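Local coordinates for protein A197 (Sulfolobus turreted icosahedral virus, PDB 2C0N) that is probably a glycosyltransferase of the GT-A fold, transferring sugar from a nucleotide-linked donor to an acceptor that is not known, at residues S32-N35 against V39-E42; D46-M51 against D55-L60; C86-L91 against K106-G111; Y97-Y100 against W104-E107. One frame throughout, in Å; residues are numbered along the deposited sequence.

Interaction 1: S32-N35 against V39-E42; sequences SRRN and VQRE
Q40 reaches out from the early part of helix 37-50 and donates its amide NE2 to the backbone O of S32, 2.8 Å away. The bond is bent, with an N-H...O angle of 148°, and NE2 stands well above the S32 carbonyl plane instead of lying on a lone pair. With CG beside the backbone N (chi1 -62°) and the chain extended beyond it, the Q40 amide is carried from the helix to the loop. Behind the amide, Q40 CG packs 4.1 Å from R34 CB. The same R34 CB also meets V39 CG1 at 4.1 Å, so the methylene lies against both helix residues. N35 adds a polar-apolar touch, its OD1 4.0 Å from V39 CG1.

Further out, R34 turns away from the helix. Its chain bends at CG (chi2 -71°), bringing NH1 back to the O of R33 at 2.8 Å, with that oxygen in the guanidinium plane. NH2 of R34 bonds N190 O of the second subunit, and S32 OG bonds D191 O of that subunit, which ties the loop to the dimer interface. Q40 NE2 has a second acceptor, S9 O, so one amide nitrogen is gripped by two backbone carbonyls.

These carbonyls follow strands 28-31 and 3-8, which run parallel and side by side in the main sheet. Q40 thus joins the start of helix 37-50 to the C-terminal ends of both strands, while the next residue, R41, makes salt bridges to E150, at the start of helix 150-158, and to D61, just past strand 56-60.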
loop_
_atom_site.group_PDB
_atom_site.type_symbol
_atom_site.label_atom_id
_atom_site.label_comp_id
_atom_site.label_asym_id
_atom_site.label_seq_id
_atom_site.Cartn_x
_atom_site.Cartn_y
_atom_site.Cartn_z
ATOM N N SER A 32 8.928 -0.870 7.937
ATOM C CA SER A 32 8.152 -0.335 9.029
ATOM C C SER A 32 8.933 0.687 9.806
ATOM O O SER A 32 10.142 0.804 9.670
ATOM C CB SER A 32 7.697 -1.441 9.976
ATOM O OG SER A 32 6.687 -2.154 9.325
ATOM N N ARG A 33 8.204 1.458 10.609
ATOM C CA ARG A 33 8.764 2.596 11.257
ATOM C C ARG A 33 9.824 2.124 12.243
ATOM O O ARG A 33 9.653 1.106 12.884
ATOM C CB ARG A 33 7.658 3.347 12.002
ATOM C CG ARG A 33 8.083 4.670 12.468
ATOM C CD ARG A 33 6.906 5.418 13.012
ATOM N NE ARG A 33 7.338 6.695 13.557
ATOM C CZ ARG A 33 6.561 7.547 14.212
ATOM N NH1 ARG A 33 5.276 7.269 14.429
ATOM N NH2 ARG A 33 7.085 8.690 14.680
ATOM N N ARG A 34 10.931 2.834 12.332
ATOM C CA ARG A 34 11.905 2.556 13.385
ATOM C C ARG A 34 12.202 3.890 14.095
ATOM O O ARG A 34 11.510 4.891 13.894
ATOM C CB ARG A 34 13.165 1.838 12.841
ATOM C CG ARG A 34 12.948 0.397 12.240
ATOM C CD ARG A 34 12.642 -0.682 13.288
ATOM N NE ARG A 34 12.274 -2.046 12.838
ATOM C CZ ARG A 34 11.029 -2.512 12.625
ATOM N NH1 ARG A 34 9.983 -1.710 12.701
ATOM N NH2 ARG A 34 10.809 -3.789 12.278
ATOM N N ASN A 35 13.217 3.895 14.928
ATOM C CA ASN A 35 13.646 5.097 15.619
ATOM C C ASN A 35 13.914 6.284 14.686
ATOM O O ASN A 35 13.619 7.432 14.998
ATOM C CB ASN A 35 14.912 4.781 16.450
ATOM C CG ASN A 35 15.018 3.279 16.822
ATOM O OD1 ASN A 35 14.922 2.382 15.955
ATOM N ND2 ASN A 35 15.191 3.008 18.114
ATOM N N VAL A 39 18.170 4.247 10.636
ATOM C CA VAL A 39 18.096 2.869 11.093
ATOM C C VAL A 39 17.404 2.025 10.037
ATOM O O VAL A 39 17.817 0.903 9.750
ATOM C CB VAL A 39 17.314 2.756 12.417
ATOM C CG1 VAL A 39 17.185 1.294 12.832
ATOM C CG2 VAL A 39 17.967 3.602 13.528
ATOM N N GLN A 40 16.350 2.552 9.430
ATOM C CA GLN A 40 15.697 1.816 8.324
ATOM C C GLN A 40 16.639 1.609 7.151
ATOM O O GLN A 40 16.654 0.540 6.536
ATOM C CB GLN A 40 14.446 2.558 7.842
ATOM C CG GLN A 40 13.368 2.717 8.883
ATOM C CD GLN A 40 12.249 3.606 8.403
ATOM O OE1 GLN A 40 12.457 4.776 8.133
ATOM N NE2 GLN A 40 11.053 3.054 8.310
ATOM N N ARG A 41 17.438 2.613 6.807
ATOM C CA ARG A 41 18.366 2.460 5.687
ATOM C C ARG A 41 19.464 1.446 5.975
ATOM O O ARG A 41 19.887 0.711 5.096
ATOM C CB ARG A 41 18.975 3.796 5.274
ATOM C CG ARG A 41 17.973 4.811 4.871
ATOM C CD ARG A 41 18.599 5.912 4.091
ATOM N NE ARG A 41 17.709 7.057 3.933
ATOM C CZ ARG A 41 16.693 7.105 3.091
ATOM N NH1 ARG A 41 16.398 6.059 2.344
ATOM N NH2 ARG A 41 15.943 8.198 3.007
ATOM N N GLU A 42 19.916 1.369 7.211
ATOM C CA GLU A 42 20.888 0.344 7.560
ATOM C C GLU A 42 20.302 -1.060 7.487
ATOM O O GLU A 42 20.957 -1.979 7.060
ATOM C CB GLU A 42 21.437 0.586 8.956
ATOM C CG GLU A 42 22.754 -0.115 9.216
ATOM C CD GLU A 42 23.869 0.517 8.459
ATOM O OE1 GLU A 42 24.075 1.725 8.616
ATOM O OE2 GLU A 42 24.502 -0.178 7.656
#

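Interaction 2: D46-M51 against D55-L60; sequences DMFLEM and DTLAFL
F48 and L57 bring the end of helix 37-50 to within 6.8 Å, CA to CA, of strand 56-60, and no hydrogen bond passes between the two segments. The contact is almost wholly the F48 ring laid on the strand. L57 CB sits over the centre of one face, 3.8 Å from the ring centroid and 9° off its normal, a clear CH-pi contact. The leucine chain then continues toward the helix, and its CD1 touches F48 CB at 3.6 Å. Since F48 CG is anti to the backbone N (chi1 173°), the ring projects off the helix far enough to reach the strand backbone. There CE1 lies 3.5 Å from T56 C, while the carbonyl carbon of D55 is near the ring plane, at the edge by CZ. The other branch of L57, CD2, covers the centre of a face of the F59 ring, so this leucine is wedged between two phenylalanines. R125 makes a cation-pi contact with F48 and also bonds its backbone O. Helix 37-50 connects strands 28-31 and 56-60, which flank strand 3-8 in parallel: a beta-alpha-beta crossover, as in the Rossmann-like nucleotide-binding half of GT-A enzymes.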
loop_
_atom_site.group_PDB
_atom_site.type_symbol
_atom_site.label_atom_id
_atom_site.label_comp_id
_atom_site.label_asym_id
_atom_site.label_seq_id
_atom_site.Cartn_x
_atom_site.Cartn_y
_atom_site.Cartn_z
ATOM N N ASP A 46 21.608 -4.201 5.107
ATOM C CA ASP A 46 21.800 -5.560 5.614
ATOM C C ASP A 46 20.993 -6.625 4.876
ATOM O O ASP A 46 21.499 -7.711 4.591
ATOM C CB ASP A 46 21.427 -5.619 7.079
ATOM C CG ASP A 46 22.443 -4.956 7.959
ATOM O OD1 ASP A 46 23.553 -4.669 7.489
ATOM O OD2 ASP A 46 22.107 -4.727 9.145
HETATM N N MSE A 47 19.721 -6.353 4.656
HETATM C CA MSE A 47 18.872 -7.277 3.923
HETATM C C MSE A 47 19.356 -7.406 2.460
HETATM O O MSE A 47 19.533 -8.501 1.955
HETATM C CB MSE A 47 17.426 -6.807 3.945
HETATM C CG MSE A 47 16.736 -6.920 5.338
HETATM SE SE MSE A 47 14.943 -6.173 5.228
HETATM C CE MSE A 47 14.205 -7.514 3.972
ATOM N N PHE A 48 19.598 -6.273 1.818
ATOM C CA PHE A 48 20.037 -6.271 0.415
ATOM C C PHE A 48 21.271 -7.105 0.193
ATOM O O PHE A 48 21.314 -7.907 -0.754
ATOM C CB PHE A 48 20.297 -4.848 -0.062
ATOM C CG PHE A 48 20.906 -4.792 -1.416
ATOM C CD1 PHE A 48 20.129 -4.977 -2.543
ATOM C CD2 PHE A 48 22.266 -4.600 -1.569
ATOM C CE1 PHE A 48 20.717 -4.968 -3.821
ATOM C CE2 PHE A 48 22.847 -4.562 -2.844
ATOM C CZ PHE A 48 22.086 -4.761 -3.956
ATOM N N LEU A 49 22.278 -6.925 1.043
ATOM C CA LEU A 49 23.562 -7.605 0.841
ATOM C C LEU A 49 23.401 -9.127 0.880
ATOM O O LEU A 49 24.127 -9.842 0.206
ATOM C CB LEU A 49 24.615 -7.141 1.848
ATOM C CG LEU A 49 25.098 -5.697 1.623
ATOM C CD1 LEU A 49 25.869 -5.175 2.806
ATOM C CD2 LEU A 49 25.927 -5.586 0.353
ATOM N N GLU A 50 22.459 -9.617 1.677
ATOM C CA GLU A 50 22.208 -11.065 1.722
ATOM C C GLU A 50 21.419 -11.575 0.513
ATOM O O GLU A 50 21.514 -12.762 0.175
ATOM C CB GLU A 50 21.511 -11.466 3.031
ATOM C CG GLU A 50 22.336 -11.150 4.282
ATOM C CD GLU A 50 23.650 -11.909 4.348
ATOM O OE1 GLU A 50 23.740 -12.923 5.086
ATOM O OE2 GLU A 50 24.609 -11.508 3.655
HETATM N N MSE A 51 20.667 -10.696 -0.143
HETATM C CA MSE A 51 19.804 -11.099 -1.246
HETATM C C MSE A 51 20.518 -10.991 -2.623
HETATM O O MSE A 51 20.272 -10.087 -3.415
HETATM C CB MSE A 51 18.495 -10.320 -1.159
HETATM C CG MSE A 51 17.684 -10.671 0.120
HETATM SE SE MSE A 51 16.367 -9.325 0.626
HETATM C CE MSE A 51 15.100 -9.781 -0.698
ATOM N N ASP A 55 20.966 -6.813 -7.860
ATOM C CA ASP A 55 22.210 -6.170 -8.296
ATOM C C ASP A 55 22.254 -4.739 -7.807
ATOM O O ASP A 55 23.324 -4.144 -7.722
ATOM C CB ASP A 55 22.265 -6.074 -9.824
ATOM C CG ASP A 55 22.155 -7.414 -10.511
ATOM O OD1 ASP A 55 22.874 -8.345 -10.120
ATOM O OD2 ASP A 55 21.344 -7.512 -11.452
ATOM N N THR A 56 21.071 -4.162 -7.604
ATOM C CA THR A 56 20.920 -2.754 -7.342
ATOM C C THR A 56 19.951 -2.555 -6.187
ATOM O O THR A 56 18.879 -3.137 -6.158
ATOM C CB THR A 56 20.449 -2.019 -8.625
ATOM O OG1 THR A 56 21.440 -2.216 -9.658
ATOM C CG2 THR A 56 20.284 -0.537 -8.384
ATOM N N LEU A 57 20.362 -1.744 -5.235
ATOM C CA LEU A 57 19.500 -1.315 -4.139
ATOM C C LEU A 57 18.977 0.042 -4.548
ATOM O O LEU A 57 19.769 0.981 -4.708
ATOM C CB LEU A 57 20.310 -1.193 -2.852
ATOM C CG LEU A 57 19.539 -1.134 -1.518
ATOM C CD1 LEU A 57 20.480 -1.239 -0.356
ATOM C CD2 LEU A 57 18.786 0.139 -1.406
ATOM N N ALA A 58 17.659 0.141 -4.708
ATOM C CA ALA A 58 17.018 1.422 -4.991
ATOM C C ALA A 58 16.327 1.885 -3.727
ATOM O O ALA A 58 15.470 1.158 -3.201
ATOM C CB ALA A 58 16.021 1.275 -6.097
ATOM N N PHE A 59 16.712 3.060 -3.202
ATOM C CA PHE A 59 15.923 3.719 -2.135
ATOM C C PHE A 59 14.892 4.645 -2.766
ATOM O O PHE A 59 15.237 5.455 -3.654
ATOM C CB PHE A 59 16.836 4.570 -1.260
ATOM C CG PHE A 59 17.581 3.794 -0.233
ATOM C CD1 PHE A 59 16.913 3.018 0.681
ATOM C CD2 PHE A 59 18.954 3.896 -0.145
ATOM C CE1 PHE A 59 17.592 2.335 1.683
ATOM C CE2 PHE A 59 19.633 3.183 0.852
ATOM C CZ PHE A 59 18.948 2.420 1.741
ATOM N N LEU A 60 13.654 4.511 -2.307
ATOM C CA LEU A 60 12.535 5.318 -2.721
ATOM C C LEU A 60 11.752 5.688 -1.500
ATOM O O LEU A 60 11.240 4.801 -0.823
ATOM C CB LEU A 60 11.649 4.550 -3.720
ATOM C CG LEU A 60 10.521 5.320 -4.419
ATOM C CD1 LEU A 60 11.066 6.416 -5.261
ATOM C CD2 LEU A 60 9.721 4.350 -5.275
#

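Interaction 3: C86-L91 against K106-G111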
loop_
_atom_site.group_PDB
_atom_site.type_symbol
_atom_site.label_atom_id
_atom_site.label_comp_id
_atom_site.label_asym_id
_atom_site.label_seq_id
_atom_site.Cartn_x
_atom_site.Cartn_y
_atom_site.Cartn_z
ATOM N N CYS A 86 21.212 9.051 -9.278
ATOM C CA CYS A 86 20.218 9.866 -8.536
ATOM C C CYS A 86 19.111 10.326 -9.465
ATOM O O CYS A 86 19.378 10.718 -10.577
ATOM C CB CYS A 86 20.859 11.120 -7.998
ATOM S SG CYS A 86 22.272 10.785 -6.970
ATOM N N GLY A 87 17.877 10.263 -8.967
ATOM C CA GLY A 87 16.737 10.850 -9.639
ATOM C C GLY A 87 16.281 12.176 -9.026
ATOM O O GLY A 87 16.641 12.570 -7.883
ATOM N N TYR A 88 15.435 12.848 -9.773
ATOM C CA TYR A 88 14.982 14.168 -9.404
ATOM C C TYR A 88 13.587 14.239 -8.916
ATOM O O TYR A 88 12.676 13.746 -9.561
ATOM C CB TYR A 88 15.057 15.092 -10.620
ATOM C CG TYR A 88 16.436 15.591 -10.934
ATOM C CD1 TYR A 88 16.929 16.780 -10.351
ATOM C CD2 TYR A 88 17.238 14.916 -11.810
ATOM C CE1 TYR A 88 18.178 17.249 -10.626
ATOM C CE2 TYR A 88 18.501 15.393 -12.127
ATOM C CZ TYR A 88 18.975 16.552 -11.522
ATOM O OH TYR A 88 20.208 17.042 -11.842
ATOM N N TYR A 89 13.432 14.899 -7.780
ATOM C CA TYR A 89 12.161 15.429 -7.314
ATOM C C TYR A 89 12.436 16.747 -6.568
ATOM O O TYR A 89 13.559 17.013 -6.118
ATOM C CB TYR A 89 11.448 14.410 -6.443
ATOM C CG TYR A 89 12.230 13.977 -5.230
ATOM C CD1 TYR A 89 13.082 12.886 -5.287
ATOM C CD2 TYR A 89 12.091 14.643 -4.019
ATOM C CE1 TYR A 89 13.816 12.496 -4.184
ATOM C CE2 TYR A 89 12.833 14.240 -2.889
ATOM C CZ TYR A 89 13.677 13.157 -3.005
ATOM O OH TYR A 89 14.424 12.732 -1.950
ATOM N N TYR A 90 11.417 17.596 -6.503
ATOM C CA TYR A 90 11.519 18.869 -5.804
ATOM C C TYR A 90 11.295 18.664 -4.319
ATOM O O TYR A 90 10.303 18.056 -3.901
ATOM C CB TYR A 90 10.507 19.898 -6.329
ATOM C CG TYR A 90 11.069 21.276 -6.191
ATOM C CD1 TYR A 90 11.943 21.754 -7.149
ATOM C CD2 TYR A 90 10.787 22.095 -5.070
ATOM C CE1 TYR A 90 12.535 22.996 -7.037
ATOM C CE2 TYR A 90 11.392 23.379 -4.955
ATOM C CZ TYR A 90 12.250 23.809 -5.964
ATOM O OH TYR A 90 12.872 25.045 -5.948
ATOM N N LEU A 91 12.191 19.226 -3.525
ATOM C CA LEU A 91 12.146 19.049 -2.073
ATOM C C LEU A 91 10.964 19.773 -1.443
ATOM O O LEU A 91 10.609 20.907 -1.829
ATOM C CB LEU A 91 13.472 19.503 -1.448
ATOM C CG LEU A 91 14.768 18.774 -1.871
ATOM C CD1 LEU A 91 16.017 19.447 -1.355
ATOM C CD2 LEU A 91 14.759 17.322 -1.399
ATOM N N LYS A 106 19.081 23.959 -8.437
ATOM C CA LYS A 106 17.917 24.780 -8.772
ATOM C C LYS A 106 17.226 24.292 -10.056
ATOM O O LYS A 106 16.038 24.526 -10.258
ATOM C CB LYS A 106 18.335 26.246 -8.881
ATOM C CG LYS A 106 18.827 26.822 -7.560
ATOM C CD LYS A 106 17.679 27.011 -6.536
ATOM C CE LYS A 106 17.958 28.254 -5.633
ATOM N NZ LYS A 106 16.781 28.676 -4.746
ATOM N N GLU A 107 17.967 23.581 -10.897
ATOM C CA GLU A 107 17.450 23.105 -12.173
ATOM C C GLU A 107 17.898 21.645 -12.430
ATOM O O GLU A 107 18.916 21.184 -11.887
ATOM C CB GLU A 107 17.934 24.019 -13.318
ATOM C CG GLU A 107 17.476 25.508 -13.228
ATOM C CD GLU A 107 15.927 25.674 -13.265
ATOM O OE1 GLU A 107 15.233 24.713 -13.686
ATOM O OE2 GLU A 107 15.399 26.766 -12.883
ATOM N N ILE A 108 17.134 20.945 -13.264
ATOM C CA ILE A 108 17.393 19.552 -13.627
ATOM C C ILE A 108 18.458 19.472 -14.706
ATOM O O ILE A 108 18.391 20.187 -15.681
ATOM C CB ILE A 108 16.098 18.861 -14.133
ATOM C CG1 ILE A 108 15.058 18.833 -13.017
ATOM C CG2 ILE A 108 16.387 17.433 -14.560
ATOM C CD1 ILE A 108 13.650 18.427 -13.459
ATOM N N PHE A 109 19.448 18.612 -14.514
ATOM C CA PHE A 109 20.447 18.352 -15.558
ATOM C C PHE A 109 21.034 16.945 -15.428
ATOM O O PHE A 109 21.020 16.337 -14.305
ATOM C CB PHE A 109 21.573 19.394 -15.493
ATOM C CG PHE A 109 22.363 19.316 -14.233
ATOM C CD1 PHE A 109 23.422 18.436 -14.121
ATOM C CD2 PHE A 109 22.025 20.085 -13.150
ATOM C CE1 PHE A 109 24.147 18.345 -12.956
ATOM C CE2 PHE A 109 22.739 19.988 -11.969
ATOM C CZ PHE A 109 23.798 19.119 -11.876
ATOM N N ASP A 110 21.531 16.433 -16.568
ATOM C CA ASP A 110 22.303 15.203 -16.586
ATOM C C ASP A 110 23.729 15.543 -16.308
ATOM O O ASP A 110 24.331 16.299 -17.053
ATOM C CB ASP A 110 22.302 14.520 -17.949
ATOM C CG ASP A 110 21.019 13.836 -18.249
ATOM O OD1 ASP A 110 20.677 12.867 -17.544
ATOM O OD2 ASP A 110 20.343 14.276 -19.219
ATOM N N GLY A 111 24.290 14.961 -15.258
ATOM C CA GLY A 111 25.666 15.231 -14.931
ATOM C C GLY A 111 26.088 14.587 -13.634
ATOM O O GLY A 111 25.271 14.085 -12.883
HETATM O O HOH W 1 14.348 26.796 -3.880
#
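Y88, from strand 84-88, packs its ring on I108 and F109 of the irregular loop before strand 111-112. It is a mixed contact, a tyrosine ring on apolar side chains with its hydroxyl on loop backbone, and the strand that carries it is flanked in the main sheet by strands 120-124 and 162-173. I108 CG2 lies over the centre of one face of the Y88 ring, 3.8 Å from the centroid and 13° off the normal, making a CH-pi contact; I108 CG1 approaches CD1 of the same ring at 3.9 Å. At the far end, Y88 OH donates to F109 O at 2.7 Å, in the carbonyl plane and on a lone pair. F109 folds over this hydroxyl: its CG stands between the backbone N and the carbonyl carbon (chi1 65°), which places the Y88 oxygen 3.7 Å above the middle of the phenylalanine ring. Away from this core a water links the segments, 3.1 Å from Y90 OH and accepting from K106 NZ at 3.2 Å. V99 and A164 also touch the Y88 side chain. Because the phenol proton goes to the F109 carbonyl, the buried hydroxyl is satisfied by loop backbone while apolar groups cover it, and the ring is fixed at both its face and its polar end.

Interaction 4: Y97-Y100 against W104-E107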
loop_
_atom_site.group_PDB
_atom_site.type_symbol
_atom_site.label_atom_id
_atom_site.label_comp_id
_atom_site.label_asym_id
_atom_site.label_seq_id
_atom_site.Cartn_x
_atom_site.Cartn_y
_atom_site.Cartn_z
ATOM N N TYR A 97 15.910 20.977 -5.846
ATOM C CA TYR A 97 15.808 19.571 -6.208
ATOM C C TYR A 97 16.624 18.684 -5.322
ATOM O O TYR A 97 17.507 19.141 -4.621
ATOM C CB TYR A 97 16.236 19.358 -7.639
ATOM C CG TYR A 97 15.249 19.917 -8.614
ATOM C CD1 TYR A 97 15.418 21.193 -9.155
ATOM C CD2 TYR A 97 14.157 19.177 -9.008
ATOM C CE1 TYR A 97 14.503 21.708 -10.070
ATOM C CE2 TYR A 97 13.234 19.679 -9.908
ATOM C CZ TYR A 97 13.398 20.941 -10.433
ATOM O OH TYR A 97 12.482 21.435 -11.348
ATOM N N SER A 98 16.293 17.399 -5.385
ATOM C CA SER A 98 16.885 16.353 -4.541
ATOM C C SER A 98 18.336 15.965 -4.809
ATOM O O SER A 98 18.771 14.947 -4.294
ATOM C CB SER A 98 16.073 15.093 -4.735
ATOM O OG SER A 98 16.005 14.777 -6.130
ATOM N N VAL A 99 19.076 16.712 -5.620
ATOM C CA VAL A 99 20.472 16.393 -5.872
ATOM C C VAL A 99 21.272 17.636 -5.597
ATOM O O VAL A 99 20.758 18.741 -5.716
ATOM C CB VAL A 99 20.737 15.909 -7.324
ATOM C CG1 VAL A 99 19.786 14.787 -7.707
ATOM C CG2 VAL A 99 20.614 17.030 -8.285
ATOM N N TYR A 100 22.522 17.462 -5.207
ATOM C CA TYR A 100 23.376 18.627 -4.920
ATOM C C TYR A 100 24.800 18.496 -5.402
ATOM O O TYR A 100 25.350 17.394 -5.481
ATOM C CB TYR A 100 23.371 18.939 -3.437
ATOM C CG TYR A 100 23.942 17.846 -2.570
ATOM C CD1 TYR A 100 25.320 17.755 -2.337
ATOM C CD2 TYR A 100 23.107 16.911 -1.952
ATOM C CE1 TYR A 100 25.836 16.765 -1.532
ATOM C CE2 TYR A 100 23.627 15.919 -1.145
ATOM C CZ TYR A 100 24.982 15.853 -0.937
ATOM O OH TYR A 100 25.520 14.864 -0.122
ATOM N N TRP A 104 21.655 22.297 -2.980
ATOM C CA TRP A 104 20.531 21.665 -3.677
ATOM C C TRP A 104 20.413 22.353 -5.016
ATOM O O TRP A 104 20.488 23.567 -5.096
ATOM C CB TRP A 104 19.235 21.743 -2.873
ATOM C CG TRP A 104 19.359 21.091 -1.567
ATOM C CD1 TRP A 104 19.431 21.712 -0.351
ATOM C CD2 TRP A 104 19.530 19.686 -1.314
ATOM N NE1 TRP A 104 19.591 20.773 0.641
ATOM C CE2 TRP A 104 19.660 19.527 0.074
ATOM C CE3 TRP A 104 19.544 18.544 -2.128
ATOM C CZ2 TRP A 104 19.822 18.269 0.671
ATOM C CZ3 TRP A 104 19.697 17.306 -1.548
ATOM C CH2 TRP A 104 19.840 17.173 -0.159
ATOM N N GLU A 105 20.309 21.566 -6.078
ATOM C CA GLU A 105 20.252 22.113 -7.429
ATOM C C GLU A 105 18.968 22.881 -7.668
ATOM O O GLU A 105 17.910 22.525 -7.146
ATOM C CB GLU A 105 20.398 21.017 -8.473
ATOM C CG GLU A 105 21.770 20.346 -8.466
ATOM C CD GLU A 105 22.897 21.303 -8.740
ATOM O OE1 GLU A 105 22.703 22.172 -9.612
ATOM O OE2 GLU A 105 23.977 21.185 -8.094
ATOM N N LYS A 106 19.081 23.959 -8.437
ATOM C CA LYS A 106 17.917 24.780 -8.772
ATOM C C LYS A 106 17.226 24.292 -10.056
ATOM O O LYS A 106 16.038 24.526 -10.258
ATOM C CB LYS A 106 18.335 26.246 -8.881
ATOM C CG LYS A 106 18.827 26.822 -7.560
ATOM C CD LYS A 106 17.679 27.011 -6.536
ATOM C CE LYS A 106 17.958 28.254 -5.633
ATOM N NZ LYS A 106 16.781 28.676 -4.746
ATOM N N GLU A 107 17.967 23.581 -10.897
ATOM C CA GLU A 107 17.450 23.105 -12.173
ATOM C C GLU A 107 17.898 21.645 -12.430
ATOM O O GLU A 107 18.916 21.184 -11.887
ATOM C CB GLU A 107 17.934 24.019 -13.318
ATOM C CG GLU A 107 17.476 25.508 -13.228
ATOM C CD GLU A 107 15.927 25.674 -13.265
ATOM O OE1 GLU A 107 15.233 24.713 -13.686
ATOM O OE2 GLU A 107 15.399 26.766 -12.883
#
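The W104 indole receives the edge of the Y100 ring on one face in a T-shaped pair, with centroids 5.1 Å apart and planes at 84°. Y100 CD2 makes the closest approach, 3.5 Å from W104 CZ3, and Y100 CB lies over the same indole toward its rim. At the edge of the indole, near its plane, are S98 O and V99 N. Y100 CG sits between its own backbone N and carbonyl carbon (chi1 63°), and this turn of the side chain points the CD2 edge of the ring at the indole face. The Y97 ring, by contrast, is met at its edge: E105 O and K106 O lie near its plane, with CE1 3.2 Å from K106 O.

Between the aromatic groups the backbones are paired. Y97 N donates to E105 O at 2.8 Å, almost straight at 173°, and E105 N donates to V99 O at 2.9 Å. Y100 and W104 form a single bridge where the chain doubles back. E105 CG packs on V99 CG2 at 3.5 Å, and Y97 OH bonds P182 O. Backbone bonds therefore set the spacing of the two limbs, the aromatic pair covers one side near the turn, and the E105-R101 salt bridge links the carboxylate to the turn between the two limbs.

Interactions 3 and 4 form one unit, their centres 5 Å apart, and share K106 and E107. Y89 O accepts a probable hydrogen bond from S98 N at 2.9 Å, and Y88 CE1 packs 3.4 Å from V99 CG2. Interactions 1 and 2 are 14 Å apart between centres and use successive parts of helix 37-50; R41 NH1 of the first lies 3.5 Å from F59 CD1 of the second. The two groups stand 23 to 26 Å apart, centre to centre. Interaction 1 lies beside D61, first of a DxD-like sequence that in GT-A relatives typically binds metal and sugar nucleotide and may do so here; the nickel is instead held by H198 and H200, probably tag residues.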